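Long-range contacts in metallo-beta-lactamase domain-containing protein (Thermotoga maritima, PDB 3H3E), which binds zinc within a metallo-beta-lactamase fold and is probably a metal-dependent enzyme, although its reaction and substrate are not established: residues A[69-74]-A[158-163]; A[41-46]-A[65-70]; A[95-100]-A[148-153]. The protein carries 2 engineered substitutions. All coordinates share one frame; numbering follows the deposited sequence.

Contact 1: residues A[69-74]-A[158-163]; sequences HGHYDH and DLFEDE. With ZN (zinc ion), chain B.
His71 and Phe160 cross at about a right angle beside the zinc ion, the imidazole presenting its CE1 to the edge of the phenyl ring, near the phenyl plane. His71 CE1 lies 3.5 Å from Phe160 CE2, and the two ring planes are inclined at 63°. His69 reaches the same corner differently: its side chain runs alongside that of Phe160, pointing the same way, with CD2 4.1 Å from Phe160 CE2. Phe160 CE2 thus lies close to both imidazoles, and the phenyl ring also stacks on His182, the third zinc ligand. His69 coordinates zinc through NE2 at 2.3 Å, whereas His71 uses ND1 at 2.2 Å, so the two rings bind through different nitrogens. The HGHYDH sequence is the HxHxDH signature of the metallo-beta-lactamase superfamily; its Asp73 and His74 may, with His236, frame a second, vacant metal site.

Beside His69 CB, the Asp162 carboxylate has its CG between the backbone N and the carbonyl carbon (chi1 56°), an orientation in which OD2 meets Gly70 N at 2.9 Å in a nearly straight hydrogen bond (169° at the proton), although the position of this oxygen is less certain. The loop carrying Phe160 is itself shaped by an Asx turn, in which Phe160 N donates to Asp158 OD1 at 2.9 Å, and by a type I turn from Phe160 to Glu163. Asp158 and Asp162 also form salt bridges with Lys96, while Glu163 accepts from the backbone of His182 and Arg183.

His71 is the N-cap of helix 72-75, and the histidine loop follows strand 64-66 of one mixed sheet; residues 158-163 connect strand 155-157 of the small antiparallel sheet to strand 165-170 of the other mixed sheet.

Contact 2: residues A[41-46]-A[65-70]; sequences LFDTGK and VLISHG. With ZN (zinc ion), chain B.
Asp43 turns its carboxylate anti to its own carbonyl carbon (chi1 -74°), and Ser68 holds OG between its backbone N and carbonyl carbon (chi1 56°), which brings the two groups together next to two paired parallel strands. Strands 40-42 and 64-66 are the two arms of a beta-alpha-beta crossover through helix 49-56, part of the metallo-beta-lactamase fold. Leu66 N donates to Leu41 O at 2.8 Å, and Asp43 N to Leu66 O at 2.8 Å.

Further along, at Ser68, the carboxylate takes over. Both of its oxygens use their syn lone pairs toward Ser68: OD1 accepts from the backbone N at 2.9 Å, almost straight at 173°, and OD2 from OG at 2.5 Å. Held at both oxygens, the group has little freedom to rotate, and OD2 also accepts a hydrogen bond from His74 ND1. Phe42 brings its CZ to 3.4 Å from Ser68 CB, on the sheet face it shares with Leu66, where Leu166 of strand 165-170 packs against both. Elsewhere, the Thr44 and Val65 side chains cross at about a right angle, with Thr44 CG2 3.5 Å from Val65 CG1, while Thr44 OG1 is hydrogen-bonded to His74 O.

Ser68 is also a second-shell link to the metal: its OG accepts from His69 ND1 at 3.1 Å, lying close to the imidazole plane.

Contact 3: residues A[95-100]-A[148-153]; sequences QKYSGE and FVERNG
Tyr97 and Glu150 meet diagonally across two antiparallel strands, on the face of the sheet that also carries Gln95 and Phe148. Each places its CG anti to the carbonyl carbon (chi1 -76° for Tyr97, -72° for Glu150), and beyond CG the glutamate chain is extended. The carboxylate therefore passes obliquely by the ring, with Glu150 CD 3.7 Å from Tyr97 CE1 and the two planes 36° apart. This is a van der Waals contact between flat groups.

Phe148 is paired across the strands with Tyr97, their CB atoms 4.1 Å apart. Its ring swings beyond the pair, bringing CD2 to 4.0 Å from Gly99 O, and makes a cation-pi contact with Arg155.

The other face belongs to Lys96 and Val149. Val149 CG2, anti to its backbone N, packs at 3.7 Å from Gln95 O, near the CG of Lys96. From there the lysine chain stays extended through CD and CE and bends only at its last torsion, which carries NZ to salt bridges with Asp158 and Asp162 near the zinc site.

Tyr97 and Phe148 form a hydrogen-bonded pair, Tyr97 N donating to Phe148 O at 2.8 Å and Phe148 N to Tyr97 O at 2.8 Å. The Gln95–Glu150 pair is longer: 3.0 Å from Glu150 N to Gln95 O and 3.3 Å from Gln95 N to Glu150 O.

These are the two central strands of a four-stranded antiparallel sheet, with strand 101-102 beside 95-98 and strand 155-157 beside 147-150; strand 155-157 leads through residues 158-163 to strand 165-170 of a mixed sheet, and helix 107-113 follows strand 101-102 in the chain.

Overall arrangement
Contacts 1 and 2 are buried and contact 3 lies at the surface, its centre about 20 Å from that of the chain. Contacts 1 and 2 share His69 and Gly70, so a single run of chain leaves the parallel strand pairing and becomes the metal-binding loop; His74 ND1 and Asp43 OD2 join them again. Contact 3 is nested inside the chain loop closed by contact 1, and its one buried touching residue, Lys96, reaches Asp158 and Asp162 there. The chemistry changes accordingly: coordination and aromatic packing in contact 1, backbone bonds and a carboxylate–hydroxyl link in contact 2, and antiparallel pairing with partly exposed side chains in contact 3.

Contact 1: residues A[69-74]-A[158-163]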
loop_
_atom_site.group_PDB
_atom_site.type_symbol
_atom_site.label_atom_id
_atom_site.label_comp_id
_atom_site.label_asym_id
_atom_site.label_seq_id
_atom_site.Cartn_x
_atom_site.Cartn_y
_atom_site.Cartn_z
ATOM N N HIS A 69 -5.221 3.867 -1.500
ATOM C CA HIS A 69 -6.064 4.909 -0.934
ATOM C C HIS A 69 -5.855 6.215 -1.710
ATOM O O HIS A 69 -4.871 6.365 -2.428
ATOM C CB HIS A 69 -5.836 5.065 0.583
ATOM C CG HIS A 69 -4.465 5.528 0.960
ATOM N ND1 HIS A 69 -3.319 4.860 0.583
ATOM C CD2 HIS A 69 -4.057 6.582 1.704
ATOM C CE1 HIS A 69 -2.262 5.495 1.061
ATOM N NE2 HIS A 69 -2.682 6.543 1.748
ATOM N N GLY A 70 -6.796 7.144 -1.604
ATOM C CA GLY A 70 -6.737 8.352 -2.413
ATOM C C GLY A 70 -5.890 9.508 -1.912
ATOM O O GLY A 70 -6.303 10.650 -2.030
ATOM N N HIS A 71 -4.716 9.223 -1.354
ATOM C CA HIS A 71 -3.731 10.267 -1.067
ATOM C C HIS A 71 -2.867 10.591 -2.291
ATOM O O HIS A 71 -2.606 9.724 -3.133
ATOM C CB HIS A 71 -2.819 9.853 0.078
ATOM C CG HIS A 71 -3.291 10.310 1.417
ATOM N ND1 HIS A 71 -3.122 9.559 2.560
ATOM C CD2 HIS A 71 -3.934 11.440 1.797
ATOM C CE1 HIS A 71 -3.633 10.212 3.590
ATOM N NE2 HIS A 71 -4.132 11.357 3.153
ATOM N N TYR A 72 -2.413 11.839 -2.361
ATOM C CA TYR A 72 -1.593 12.349 -3.466
ATOM C C TYR A 72 -0.323 11.525 -3.744
ATOM O O TYR A 72 0.049 11.342 -4.889
ATOM C CB TYR A 72 -1.201 13.811 -3.179
ATOM C CG TYR A 72 -0.143 13.937 -2.112
ATOM C CD1 TYR A 72 1.184 14.179 -2.440
ATOM C CD2 TYR A 72 -0.463 13.767 -0.780
ATOM C CE1 TYR A 72 2.160 14.264 -1.466
ATOM C CE2 TYR A 72 0.501 13.849 0.199
ATOM C CZ TYR A 72 1.810 14.097 -0.149
ATOM O OH TYR A 72 2.767 14.186 0.837
ATOM N N ASP A 73 0.340 11.042 -2.696
ATOM C CA ASP A 73 1.593 10.305 -2.832
ATOM C C ASP A 73 1.380 8.859 -3.286
ATOM O O ASP A 73 2.343 8.115 -3.442
ATOM C CB ASP A 73 2.438 10.356 -1.533
ATOM C CG ASP A 73 1.678 9.872 -0.297
ATOM O OD1 ASP A 73 0.537 10.315 -0.114
ATOM O OD2 ASP A 73 2.201 9.042 0.494
ATOM N N HIS A 74 0.126 8.465 -3.504
ATOM C CA HIS A 74 -0.185 7.107 -3.957
ATOM C C HIS A 74 -0.926 7.114 -5.274
ATOM O O HIS A 74 -0.751 6.225 -6.100
ATOM C CB HIS A 74 -0.968 6.340 -2.883
ATOM C CG HIS A 74 -0.204 6.190 -1.608
ATOM N ND1 HIS A 74 0.361 4.997 -1.216
ATOM C CD2 HIS A 74 0.158 7.103 -0.675
ATOM C CE1 HIS A 74 1.008 5.177 -0.077
ATOM N NE2 HIS A 74 0.905 6.449 0.271
ATOM N N ASP A 158 -11.128 11.620 8.914
ATOM C CA ASP A 158 -10.958 10.602 7.870
ATOM C C ASP A 158 -10.634 9.242 8.475
ATOM O O ASP A 158 -9.604 9.094 9.147
ATOM C CB ASP A 158 -9.835 11.020 6.912
ATOM C CG ASP A 158 -9.793 10.184 5.639
ATOM O OD1 ASP A 158 -10.607 9.253 5.484
ATOM O OD2 ASP A 158 -8.932 10.460 4.782
ATOM N N LEU A 159 -11.500 8.252 8.240
ATOM C CA LEU A 159 -11.276 6.897 8.754
ATOM C C LEU A 159 -10.747 5.952 7.673
ATOM O O LEU A 159 -10.509 4.767 7.915
ATOM C CB LEU A 159 -12.547 6.324 9.382
ATOM C CG LEU A 159 -13.245 7.066 10.538
ATOM C CD1 LEU A 159 -13.918 6.039 11.411
ATOM C CD2 LEU A 159 -12.308 7.904 11.382
ATOM N N PHE A 160 -10.573 6.494 6.479
ATOM C CA PHE A 160 -9.982 5.761 5.374
ATOM C C PHE A 160 -10.829 4.594 4.909
ATOM O O PHE A 160 -10.345 3.487 4.707
ATOM C CB PHE A 160 -8.549 5.364 5.704
ATOM C CG PHE A 160 -7.647 6.539 5.866
ATOM C CD1 PHE A 160 -7.530 7.173 7.085
ATOM C CD2 PHE A 160 -6.953 7.050 4.788
ATOM C CE1 PHE A 160 -6.706 8.291 7.232
ATOM C CE2 PHE A 160 -6.126 8.164 4.929
ATOM C CZ PHE A 160 -6.002 8.779 6.143
ATOM N N GLU A 161 -12.109 4.881 4.714
ATOM C CA GLU A 161 -13.043 3.913 4.173
ATOM C C GLU A 161 -12.641 3.530 2.752
ATOM O O GLU A 161 -13.216 2.608 2.161
ATOM C CB GLU A 161 -14.451 4.496 4.171
ATOM C CG GLU A 161 -14.925 5.019 5.504
ATOM C CD GLU A 161 -15.385 3.921 6.434
ATOM O OE1 GLU A 161 -15.170 2.726 6.120
ATOM O OE2 GLU A 161 -15.966 4.253 7.491
ATOM N N ASP A 162 -11.655 4.246 2.212
ATOM C CA ASP A 162 -11.148 4.004 0.859
ATOM C C ASP A 162 -9.962 3.057 0.795
ATOM O O ASP A 162 -9.577 2.636 -0.278
ATOM C CB ASP A 162 -10.742 5.313 0.201
ATOM C CG ASP A 162 -9.712 6.085 1.015
ATOM O OD1 ASP A 162 -9.904 6.227 2.241
ATOM O OD2 ASP A 162 -8.719 6.571 0.427
ATOM N N GLU A 163 -9.389 2.721 1.943
ATOM C CA GLU A 163 -8.162 1.929 2.005
ATOM C C GLU A 163 -8.366 0.477 1.628
ATOM O O GLU A 163 -9.279 -0.171 2.119
ATOM C CB GLU A 163 -7.558 1.995 3.406
ATOM C CG GLU A 163 -6.255 1.259 3.537
ATOM C CD GLU A 163 -5.488 1.670 4.774
ATOM O OE1 GLU A 163 -5.751 1.101 5.859
ATOM O OE2 GLU A 163 -4.617 2.560 4.656
HETATM ZN ZN ZN B . -1.641 8.046 3.128
#

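Contact 2: residues A[41-46]-A[65-70]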
loop_
_atom_site.group_PDB
_atom_site.type_symbol
_atom_site.label_atom_id
_atom_site.label_comp_id
_atom_site.label_asym_id
_atom_site.label_seq_id
_atom_site.Cartn_x
_atom_site.Cartn_y
_atom_site.Cartn_z
ATOM N N LEU A 41 0.001 -3.234 -11.097
ATOM C CA LEU A 41 0.767 -2.178 -10.440
ATOM C C LEU A 41 0.023 -1.649 -9.226
ATOM O O LEU A 41 -1.118 -1.225 -9.336
ATOM C CB LEU A 41 1.105 -1.039 -11.407
ATOM C CG LEU A 41 1.848 0.189 -10.850
ATOM C CD1 LEU A 41 3.307 -0.095 -10.466
ATOM C CD2 LEU A 41 1.786 1.299 -11.856
ATOM N N PHE A 42 0.681 -1.691 -8.070
ATOM C CA PHE A 42 0.098 -1.246 -6.802
ATOM C C PHE A 42 0.603 0.145 -6.484
ATOM O O PHE A 42 1.776 0.317 -6.161
ATOM C CB PHE A 42 0.483 -2.193 -5.658
ATOM C CG PHE A 42 -0.296 -1.967 -4.392
ATOM C CD1 PHE A 42 -1.523 -2.586 -4.192
ATOM C CD2 PHE A 42 0.194 -1.141 -3.398
ATOM C CE1 PHE A 42 -2.245 -2.375 -3.032
ATOM C CE2 PHE A 42 -0.531 -0.939 -2.231
ATOM C CZ PHE A 42 -1.752 -1.564 -2.057
ATOM N N ASP A 43 -0.287 1.127 -6.584
ATOM C CA ASP A 43 0.053 2.533 -6.375
ATOM C C ASP A 43 1.003 3.116 -7.441
ATOM O O ASP A 43 1.595 2.391 -8.233
ATOM C CB ASP A 43 0.563 2.778 -4.947
ATOM C CG ASP A 43 -0.560 2.744 -3.917
ATOM O OD1 ASP A 43 -1.726 2.603 -4.334
ATOM O OD2 ASP A 43 -0.286 2.854 -2.703
ATOM N N THR A 44 1.126 4.438 -7.461
ATOM C CA THR A 44 1.833 5.108 -8.535
ATOM C C THR A 44 2.633 6.344 -8.100
ATOM O O THR A 44 2.932 7.195 -8.934
ATOM C CB THR A 44 0.849 5.565 -9.632
ATOM O OG1 THR A 44 -0.073 6.513 -9.086
ATOM C CG2 THR A 44 0.084 4.401 -10.190
ATOM N N GLY A 45 2.963 6.459 -6.817
ATOM C CA GLY A 45 3.740 7.588 -6.333
ATOM C C GLY A 45 3.083 8.958 -6.405
ATOM O O GLY A 45 1.869 9.073 -6.552
ATOM N N LYS A 46 3.904 10.004 -6.301
ATOM C CA LYS A 46 3.464 11.400 -6.368
ATOM C C LYS A 46 3.503 11.912 -7.803
ATOM O O LYS A 46 2.573 12.580 -8.264
ATOM C CB LYS A 46 4.385 12.267 -5.502
ATOM C CG LYS A 46 4.102 13.766 -5.520
ATOM C CD LYS A 46 5.104 14.546 -4.657
ATOM C CE LYS A 46 6.352 14.891 -5.434
ATOM N NZ LYS A 46 7.430 15.445 -4.579
ATOM N N VAL A 65 -3.940 -0.963 -12.642
ATOM C CA VAL A 65 -3.327 -0.224 -11.550
ATOM C C VAL A 65 -4.284 -0.191 -10.367
ATOM O O VAL A 65 -5.436 0.209 -10.512
ATOM C CB VAL A 65 -3.017 1.207 -11.981
ATOM C CG1 VAL A 65 -2.327 1.964 -10.849
ATOM C CG2 VAL A 65 -2.190 1.192 -13.269
ATOM N N LEU A 66 -3.809 -0.635 -9.206
ATOM C CA LEU A 66 -4.625 -0.666 -8.000
ATOM C C LEU A 66 -4.227 0.471 -7.099
ATOM O O LEU A 66 -3.046 0.749 -6.943
ATOM C CB LEU A 66 -4.421 -1.971 -7.247
ATOM C CG LEU A 66 -4.257 -3.212 -8.098
ATOM C CD1 LEU A 66 -3.973 -4.370 -7.195
ATOM C CD2 LEU A 66 -5.503 -3.465 -8.928
ATOM N N ILE A 67 -5.212 1.110 -6.485
ATOM C CA ILE A 67 -4.953 2.251 -5.627
ATOM C C ILE A 67 -5.306 1.925 -4.187
ATOM O O ILE A 67 -6.467 1.653 -3.877
ATOM C CB ILE A 67 -5.767 3.456 -6.072
ATOM C CG1 ILE A 67 -5.342 3.879 -7.475
ATOM C CG2 ILE A 67 -5.550 4.594 -5.120
ATOM C CD1 ILE A 67 -3.875 4.268 -7.572
ATOM N N SER A 68 -4.307 1.957 -3.309
ATOM C CA SER A 68 -4.491 1.587 -1.909
ATOM C C SER A 68 -5.352 2.596 -1.153
ATOM O O SER A 68 -6.107 2.231 -0.261
ATOM C CB SER A 68 -3.139 1.454 -1.226
ATOM O OG SER A 68 -2.395 2.645 -1.365
ATOM N N HIS A 69 -5.221 3.867 -1.500
ATOM C CA HIS A 69 -6.064 4.909 -0.934
ATOM C C HIS A 69 -5.855 6.215 -1.710
ATOM O O HIS A 69 -4.871 6.365 -2.428
ATOM C CB HIS A 69 -5.836 5.065 0.583
ATOM C CG HIS A 69 -4.465 5.528 0.960
ATOM N ND1 HIS A 69 -3.319 4.860 0.583
ATOM C CD2 HIS A 69 -4.057 6.582 1.704
ATOM C CE1 HIS A 69 -2.262 5.495 1.061
ATOM N NE2 HIS A 69 -2.682 6.543 1.748
ATOM N N GLY A 70 -6.796 7.144 -1.604
ATOM C CA GLY A 70 -6.737 8.352 -2.413
ATOM C C GLY A 70 -5.890 9.508 -1.912
ATOM O O GLY A 70 -6.303 10.650 -2.030
HETATM ZN ZN ZN B . -1.641 8.046 3.128
#

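Contact 3: residues A[95-100]-A[148-153]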
loop_
_atom_site.group_PDB
_atom_site.type_symbol
_atom_site.label_atom_id
_atom_site.label_comp_id
_atom_site.label_asym_id
_atom_site.label_seq_id
_atom_site.Cartn_x
_atom_site.Cartn_y
_atom_site.Cartn_z
ATOM N N GLN A 95 -12.412 14.217 -1.008
ATOM C CA GLN A 95 -11.205 15.023 -1.053
ATOM C C GLN A 95 -10.507 15.030 0.288
ATOM O O GLN A 95 -11.058 15.476 1.282
ATOM C CB GLN A 95 -11.507 16.438 -1.574
ATOM C CG GLN A 95 -11.767 16.490 -3.108
ATOM C CD GLN A 95 -10.773 15.650 -3.966
ATOM O OE1 GLN A 95 -9.682 15.285 -3.519
ATOM N NE2 GLN A 95 -11.166 15.357 -5.205
ATOM N N LYS A 96 -9.289 14.507 0.307
ATOM C CA LYS A 96 -8.585 14.246 1.553
ATOM C C LYS A 96 -7.756 15.430 1.995
ATOM O O LYS A 96 -7.078 16.057 1.185
ATOM C CB LYS A 96 -7.685 13.029 1.404
ATOM C CG LYS A 96 -8.415 11.706 1.306
ATOM C CD LYS A 96 -7.460 10.562 1.636
ATOM C CE LYS A 96 -8.071 9.204 1.366
ATOM N NZ LYS A 96 -9.184 8.908 2.292
ATOM N N TYR A 97 -7.819 15.729 3.289
ATOM C CA TYR A 97 -6.988 16.763 3.889
ATOM C C TYR A 97 -6.106 16.186 4.972
ATOM O O TYR A 97 -6.437 15.192 5.615
ATOM C CB TYR A 97 -7.828 17.899 4.459
ATOM C CG TYR A 97 -8.379 18.815 3.396
ATOM C CD1 TYR A 97 -9.473 18.443 2.626
ATOM C CD2 TYR A 97 -7.800 20.052 3.156
ATOM C CE1 TYR A 97 -9.973 19.284 1.649
ATOM C CE2 TYR A 97 -8.290 20.897 2.182
ATOM C CZ TYR A 97 -9.374 20.511 1.433
ATOM O OH TYR A 97 -9.861 21.366 0.471
ATOM N N SER A 98 -4.962 16.816 5.160
ATOM C CA SER A 98 -4.057 16.401 6.202
ATOM C C SER A 98 -3.698 17.629 7.016
ATOM O O SER A 98 -2.766 18.353 6.692
ATOM C CB SER A 98 -2.824 15.758 5.606
ATOM O OG SER A 98 -1.998 15.309 6.653
ATOM N N GLY A 99 -4.451 17.860 8.082
ATOM C CA GLY A 99 -4.425 19.139 8.730
ATOM C C GLY A 99 -5.236 20.060 7.847
ATOM O O GLY A 99 -6.362 19.741 7.470
ATOM N N GLU A 100 -4.664 21.210 7.516
ATOM C CA GLU A 100 -5.304 22.163 6.623
ATOM C C GLU A 100 -4.758 22.017 5.202
ATOM O O GLU A 100 -5.110 22.785 4.322
ATOM C CB GLU A 100 -5.072 23.585 7.127
ATOM C CG GLU A 100 -5.334 23.772 8.610
ATOM C CD GLU A 100 -5.005 25.176 9.080
ATOM O OE1 GLU A 100 -5.577 26.139 8.519
ATOM O OE2 GLU A 100 -4.175 25.316 10.012
ATOM N N PHE A 148 -8.331 14.525 7.621
ATOM C CA PHE A 148 -9.727 14.856 7.407
ATOM C C PHE A 148 -10.153 14.482 6.009
ATOM O O PHE A 148 -9.325 14.208 5.147
ATOM C CB PHE A 148 -9.960 16.336 7.631
ATOM C CG PHE A 148 -9.712 16.766 9.023
ATOM C CD1 PHE A 148 -10.761 16.937 9.903
ATOM C CD2 PHE A 148 -8.430 16.977 9.468
ATOM C CE1 PHE A 148 -10.535 17.323 11.188
ATOM C CE2 PHE A 148 -8.205 17.365 10.762
ATOM C CZ PHE A 148 -9.256 17.535 11.617
ATOM N N VAL A 149 -11.457 14.469 5.788
ATOM C CA VAL A 149 -11.985 14.191 4.465
ATOM C C VAL A 149 -13.223 15.063 4.242
ATOM O O VAL A 149 -13.885 15.459 5.188
ATOM C CB VAL A 149 -12.262 12.677 4.279
ATOM C CG1 VAL A 149 -13.482 12.255 5.051
ATOM C CG2 VAL A 149 -12.412 12.340 2.820
ATOM N N GLU A 150 -13.499 15.407 2.994
ATOM C CA GLU A 150 -14.600 16.306 2.681
ATOM C C GLU A 150 -15.492 15.670 1.648
ATOM O O GLU A 150 -15.073 15.419 0.522
ATOM C CB GLU A 150 -14.093 17.654 2.161
ATOM C CG GLU A 150 -13.451 18.549 3.224
ATOM C CD GLU A 150 -13.421 20.017 2.819
ATOM O OE1 GLU A 150 -13.736 20.312 1.642
ATOM O OE2 GLU A 150 -13.084 20.874 3.671
ATOM N N ARG A 151 -16.725 15.397 2.045
ATOM C CA ARG A 151 -17.731 14.885 1.130
ATOM C C ARG A 151 -18.859 15.909 1.020
ATOM O O ARG A 151 -19.645 16.079 1.957
ATOM C CB ARG A 151 -18.253 13.527 1.617
ATOM C CG ARG A 151 -19.156 12.802 0.627
ATOM C CD ARG A 151 -19.372 11.348 1.035
ATOM N NE ARG A 151 -20.603 10.798 0.467
ATOM C CZ ARG A 151 -21.781 10.789 1.091
ATOM N NH1 ARG A 151 -21.893 11.295 2.314
ATOM N NH2 ARG A 151 -22.849 10.272 0.494
ATOM N N ASN A 152 -18.905 16.607 -0.116
ATOM C CA ASN A 152 -19.923 17.629 -0.388
ATOM C C ASN A 152 -19.640 19.001 0.238
ATOM O O ASN A 152 -20.519 19.863 0.283
ATOM C CB ASN A 152 -21.320 17.148 0.036
ATOM C CG ASN A 152 -21.841 16.009 -0.826
ATOM O OD1 ASN A 152 -21.717 16.033 -2.056
ATOM N ND2 ASN A 152 -22.441 15.008 -0.180
ATOM N N GLY A 153 -18.416 19.209 0.711
ATOM C CA GLY A 153 -18.082 20.440 1.400
ATOM C C GLY A 153 -18.308 20.268 2.884
ATOM O O GLY A 153 -18.300 21.233 3.649
#